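Local atomic coordinates of geobacter metallireducens SMUG1 (Geobacter metallireducens, PDB entry 5H9I), a protein that belongs to the uracil-DNA glycosylase superfamily, as a SMUG1-type member with an alpha/beta fold built round a four-stranded parallel sheet. Residues G161-E164 with P165-A169; E194-C197 with H198-L201; P219-N222 with R223-G227. All coordinates share one frame; numbering follows the deposited sequence.

Interaction 1 (G161-E164 with P165-A169); sequences GEQE and PLFAA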
# COMPACT_ATOMS: atom_id res chain seq x y z
N GLY A 161 5.80 21.20 6.05
CA GLY A 161 5.49 21.97 4.85
C GLY A 161 5.36 21.11 3.61
O GLY A 161 4.67 21.46 2.65
N GLU A 162 6.08 20.00 3.63
CA GLU A 162 6.11 19.06 2.52
C GLU A 162 5.08 17.92 2.78
O GLU A 162 4.50 17.38 1.83
CB GLU A 162 7.54 18.53 2.35
CG GLU A 162 8.43 19.60 1.73
CD GLU A 162 9.94 19.28 1.70
OE1 GLU A 162 10.35 18.20 2.18
OE2 GLU A 162 10.70 20.17 1.21
N GLN A 163 4.91 17.57 4.03
CA GLN A 163 3.94 16.60 4.46
C GLN A 163 2.52 17.04 4.14
O GLN A 163 1.70 16.20 3.70
CB GLN A 163 4.10 16.41 5.92
CG GLN A 163 3.43 15.20 6.47
CD GLN A 163 3.63 15.08 7.95
OE1 GLN A 163 3.04 15.82 8.68
NE2 GLN A 163 4.33 14.08 8.39
N GLU A 164 2.19 18.33 4.38
CA GLU A 164 0.81 18.73 4.15
C GLU A 164 0.34 18.56 2.70
O GLU A 164 -0.75 18.04 2.50
CB GLU A 164 0.56 20.18 4.69
CG GLU A 164 0.60 20.31 6.20
CD GLU A 164 0.44 21.77 6.64
OE1 GLU A 164 0.39 22.67 5.77
OE2 GLU A 164 0.41 21.98 7.89
N PRO A 165 1.09 18.92 1.68
CA PRO A 165 0.55 18.75 0.34
C PRO A 165 0.57 17.25 -0.09
O PRO A 165 -0.32 16.87 -0.85
CB PRO A 165 1.47 19.64 -0.57
CG PRO A 165 2.53 20.05 0.33
CD PRO A 165 2.13 19.96 1.72
N LEU A 166 1.49 16.51 0.50
CA LEU A 166 1.58 15.03 0.20
C LEU A 166 0.30 14.42 0.75
O LEU A 166 -0.43 13.68 0.05
CB LEU A 166 2.80 14.42 0.83
CG LEU A 166 2.87 12.87 0.82
CD1 LEU A 166 2.98 12.35 -0.59
CD2 LEU A 166 3.97 12.36 1.72
N PHE A 167 -0.03 14.73 1.99
CA PHE A 167 -1.20 14.15 2.64
C PHE A 167 -2.48 14.63 1.98
O PHE A 167 -3.47 13.88 1.88
CB PHE A 167 -1.25 14.39 4.16
CG PHE A 167 -0.19 13.62 4.99
CD1 PHE A 167 0.71 12.84 4.45
CD2 PHE A 167 -0.19 13.76 6.35
CE1 PHE A 167 1.70 12.21 5.17
CE2 PHE A 167 0.75 13.09 7.10
CZ PHE A 167 1.68 12.32 6.52
N ALA A 168 -2.52 15.88 1.50
CA ALA A 168 -3.70 16.33 0.79
C ALA A 168 -3.97 15.48 -0.45
O ALA A 168 -5.14 15.09 -0.64
CB ALA A 168 -3.59 17.76 0.32
N ALA A 169 -2.92 15.16 -1.20
CA ALA A 169 -3.05 14.37 -2.42
C ALA A 169 -3.49 12.87 -2.06
O ALA A 169 -4.38 12.33 -2.69
CB ALA A 169 -1.79 14.35 -3.21
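Q163 and F167 sit one helical turn apart, joined by the hydrogen bond from F167 N to Q163 O (2.8 Å, N-H...O angle 166°), which the next bond, A168 N to E164 O at 3.0 Å, repeats. The bond before them, L166 N to E162 O, is weak at 3.4 Å, and P165 has no N-H to give to G161 O, which meets the proline CD instead at 3.1 Å. The helix is kinked here. The Q163 and F167 side chains lie against each other: Q163 CG lies over one face of the F167 ring, displaced toward its rim, and is 3.6 Å from the ring centroid, a CH-pi contact. With CG anti to the backbone N (chi1 -164°) and the chain extended, Q163 lays its amide nearly parallel to the ring, the planes 16° apart. Near the start of helix 160-181, which packs against helix 7-19 of the alpha/beta fold, Q163 NE2 is held by the carbonyl of P155, a bond likely to fix the rotation of the amide. L166, buried, turns instead to L18, L143 and L158, while the carboxylate of E162 bonds to the hydroxyl of S24.

Interaction 2 (E194-C197 with H198-L201); sequences EARC and HEAL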
# COMPACT_ATOMS: atom_id res chain seq x y z
N GLU A 194 -3.75 3.89 10.10
CA GLU A 194 -5.02 4.04 10.80
C GLU A 194 -5.31 5.54 10.98
O GLU A 194 -6.43 5.94 10.73
CB GLU A 194 -5.12 3.36 12.12
CG GLU A 194 -6.49 3.47 12.74
CD GLU A 194 -6.50 3.28 14.23
OE1 GLU A 194 -7.65 3.14 14.72
OE2 GLU A 194 -5.46 3.11 14.86
N ALA A 195 -4.30 6.29 11.43
CA ALA A 195 -4.58 7.71 11.72
C ALA A 195 -4.89 8.48 10.46
O ALA A 195 -5.83 9.34 10.50
CB ALA A 195 -3.36 8.34 12.39
N ARG A 196 -4.21 8.17 9.35
CA ARG A 196 -4.58 8.81 8.09
C ARG A 196 -6.01 8.46 7.65
O ARG A 196 -6.69 9.30 7.05
CB ARG A 196 -3.64 8.49 6.98
CG ARG A 196 -2.17 8.93 7.25
CD ARG A 196 -2.02 10.38 7.69
NE ARG A 196 -2.79 11.34 6.89
CZ ARG A 196 -3.30 12.49 7.33
NH1 ARG A 196 -3.08 12.91 8.58
NH2 ARG A 196 -4.00 13.26 6.49
N CYS A 197 -6.42 7.19 7.83
CA CYS A 197 -7.77 6.79 7.45
C CYS A 197 -8.79 7.61 8.31
O CYS A 197 -9.80 8.00 7.72
CB CYS A 197 -7.98 5.30 7.63
SG CYS A 197 -6.99 4.26 6.46
N HIS A 198 -8.62 7.74 9.60
CA HIS A 198 -9.59 8.51 10.37
C HIS A 198 -9.58 9.93 9.84
O HIS A 198 -10.70 10.51 9.70
CB HIS A 198 -9.22 8.49 11.86
CG HIS A 198 -9.49 7.22 12.57
ND1 HIS A 198 -10.74 6.75 12.80
CD2 HIS A 198 -8.66 6.35 13.17
CE1 HIS A 198 -10.67 5.63 13.50
NE2 HIS A 198 -9.40 5.36 13.69
N GLU A 199 -8.46 10.49 9.53
CA GLU A 199 -8.36 11.91 9.08
C GLU A 199 -9.03 12.12 7.71
O GLU A 199 -9.78 13.06 7.48
CB GLU A 199 -6.94 12.42 8.99
CG GLU A 199 -6.24 12.66 10.31
CD GLU A 199 -6.60 14.02 10.92
OE1 GLU A 199 -6.60 14.99 10.20
OE2 GLU A 199 -6.93 14.02 12.07
N ALA A 200 -8.76 11.22 6.78
CA ALA A 200 -9.24 11.37 5.44
C ALA A 200 -10.71 11.08 5.26
O ALA A 200 -11.32 11.63 4.35
CB ALA A 200 -8.39 10.48 4.49
N LEU A 201 -11.25 10.15 6.04
CA LEU A 201 -12.55 9.57 5.83
C LEU A 201 -13.64 10.00 6.84
O LEU A 201 -14.73 9.47 6.79
CB LEU A 201 -12.47 8.04 5.80
CG LEU A 201 -11.51 7.54 4.75
CD1 LEU A 201 -11.33 6.04 4.92
CD2 LEU A 201 -12.00 7.86 3.37
O HOH W 1 -4.79 15.48 8.09
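Two pairs of side chains frame this turn of helix: E194 with H198, and R196 with E199. The backbone is closely bonded along the turn, with A200 N reaching R196 O at 2.8 Å and L201 N reaching C197 O at 3.1 Å. The buried side is compact. C197 CB and L201 CD1 are 4.4 Å apart and both side chains meet V186, C197 also touching V208 and L201 V178; A200 touches D171 and L174 of helix 160-181. Helix 191-201 is the crossover of a beta-alpha-beta unit, linking the parallel strands 185-189 and 207-211, and C197 and L201 belong to the side that covers the sheet. The polar side is looser. E194, extended with CG anti to its amide nitrogen (chi1 -176°), carries OE1 to the edge of the H198 imidazole, where NE2 donates a 3.0 Å hydrogen bond. The oxygen lies almost in the ring plane, yet the bond arrives from above the carboxylate, 38° out of its plane. A nearby carboxylate of this kind could favour the protonated form of the imidazole. R196, bent at chi2 and chi3, folds its guanidinium back so that E199 CB lies over one face and CG is 3.6 Å from NH1. The opposite charges do not meet directly, NH1 and OE1 being 4.4 Å apart; a water bridges the gap, accepting from R196 NH2 and donating to E199 OE1. The stronger hold on the arginine comes from outside the turn, through a salt bridge from NH2 to D171 and a hydrogen bond from NE to the hydroxyl of Y140.

Interaction 3 (P219-N222 with R223-G227); sequences PAAN and RDWAG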
# COMPACT_ATOMS: atom_id res chain seq x y z
N PRO A 219 6.98 -6.87 18.59
CA PRO A 219 7.11 -8.18 19.14
C PRO A 219 5.94 -9.14 18.92
O PRO A 219 6.15 -10.33 18.64
CB PRO A 219 7.40 -7.92 20.67
CG PRO A 219 8.01 -6.60 20.62
CD PRO A 219 7.42 -5.84 19.51
N ALA A 220 4.72 -8.64 19.02
CA ALA A 220 3.58 -9.49 18.81
C ALA A 220 3.48 -10.05 17.40
O ALA A 220 3.03 -11.18 17.13
CB ALA A 220 2.30 -8.68 19.15
N ALA A 221 3.99 -9.28 16.41
CA ALA A 221 4.06 -9.75 15.08
C ALA A 221 5.00 -10.89 14.85
O ALA A 221 4.81 -11.75 14.05
CB ALA A 221 4.40 -8.56 14.09
N ASN A 222 6.10 -10.91 15.64
CA ASN A 222 6.96 -12.08 15.59
C ASN A 222 6.51 -13.31 16.29
O ASN A 222 6.81 -14.42 15.87
CB ASN A 222 8.32 -11.64 16.14
CG ASN A 222 8.87 -10.51 15.36
OD1 ASN A 222 8.82 -10.54 14.11
ND2 ASN A 222 9.42 -9.53 15.97
N ARG A 223 5.80 -13.08 17.35
CA ARG A 223 5.23 -14.24 18.02
C ARG A 223 4.05 -14.85 17.35
O ARG A 223 4.00 -16.06 17.12
CB ARG A 223 4.83 -13.78 19.38
CG ARG A 223 4.28 -14.95 20.22
CD ARG A 223 3.96 -14.47 21.63
NE ARG A 223 2.91 -13.47 21.62
CZ ARG A 223 1.63 -13.74 21.42
NH1 ARG A 223 0.84 -12.71 21.38
NH2 ARG A 223 1.20 -15.01 21.33
N ASP A 224 3.07 -14.05 16.96
CA ASP A 224 1.87 -14.59 16.32
C ASP A 224 1.12 -13.43 15.64
O ASP A 224 0.08 -12.96 16.13
CB ASP A 224 0.94 -15.20 17.36
CG ASP A 224 -0.25 -15.92 16.71
OD1 ASP A 224 -0.23 -16.12 15.46
OD2 ASP A 224 -1.14 -16.29 17.47
N TRP A 225 1.68 -12.97 14.48
CA TRP A 225 1.01 -11.86 13.79
C TRP A 225 -0.43 -12.25 13.37
O TRP A 225 -1.37 -11.51 13.64
CB TRP A 225 1.85 -11.34 12.61
CG TRP A 225 1.16 -10.27 11.92
CD1 TRP A 225 0.98 -9.01 12.35
CD2 TRP A 225 0.40 -10.42 10.74
NE1 TRP A 225 0.16 -8.31 11.47
CE2 TRP A 225 -0.22 -9.13 10.49
CE3 TRP A 225 0.20 -11.42 9.84
CZ2 TRP A 225 -0.99 -8.92 9.38
CZ3 TRP A 225 -0.60 -11.22 8.82
CH2 TRP A 225 -1.17 -9.98 8.55
N ALA A 226 -0.54 -13.41 12.82
CA ALA A 226 -1.81 -13.82 12.22
C ALA A 226 -2.86 -13.97 13.29
O ALA A 226 -3.98 -13.45 13.15
CB ALA A 226 -1.59 -15.15 11.46
N GLY A 227 -2.52 -14.62 14.44
CA GLY A 227 -3.49 -14.70 15.51
C GLY A 227 -3.91 -13.44 16.14
O GLY A 227 -5.04 -13.18 16.50
O HOH W 2 4.15 -14.48 13.63
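A221 and W225 make the side-chain contact of this turn, with A221 CB 3.9 Å from CD1 of the indole and approaching the ring obliquely. The carbonyl of A221 also lies close against the tryptophan, its O atom 3.3 Å from W225 CB. The direct backbone bonds across the turn come just before this pair: R223 N to P219 O at 3.1 Å, and D224 N to A220 O at 2.9 Å, the latter nearly straight with an N-H...O angle of 169°. At W225 a water enters the backbone, donating to A221 O at 2.8 Å and accepting from W225 N at 3.0 Å, so that carbonyl and amide are bridged where the helix bends. At D224 the backbone departs from helical values (phi -164°), consistent with the bend. Its carboxylate serves the turn that follows: OD1 accepts from G227 N at 2.9 Å, met from well above the carboxylate plane. Further out, other parts of the fold position the pair. CG of W225 is anti to the backbone N (chi1 179°), and the far end of the indole leads away from the preceding turn while CD1 stays beside A221 CB; NE1 bonds to the carbonyl of I212, and the ring meets F120 of helix 112-125 with the planes nearly perpendicular. N222 is held at both ends of its amide, OD1 taking a hydrogen bond from R116 and ND2 giving one to P216 O. The start of helix 219-235 is fastened to helix 112-125 through N222 and W225, and to I212 and P216 in the chain just before the helix; in its kinked part, D224 OD1 and G227 N form an Asx motif, the aspartate three residues ahead of the amide it accepts from.

How the interactions relate
All three interactions are local turns of helix, each between adjoining segments, and they follow in series along the chain; none closes a long loop, nests or crosses. Interaction 1 comes first, near the start of helix 160-181. The chain then runs through strand 185-189 into helix 191-201, which holds interaction 2, and the two meet directly: F167 CD2 packs 3.5 Å from R196 CZ, tying the two helices together beside the parallel sheet. After strand 207-211 the chain reaches interaction 3 at the start of helix 219-235, which lies apart, its nearest atoms about 13 Å from interaction 2 and about 21 Å from interaction 1, against helix 112-125.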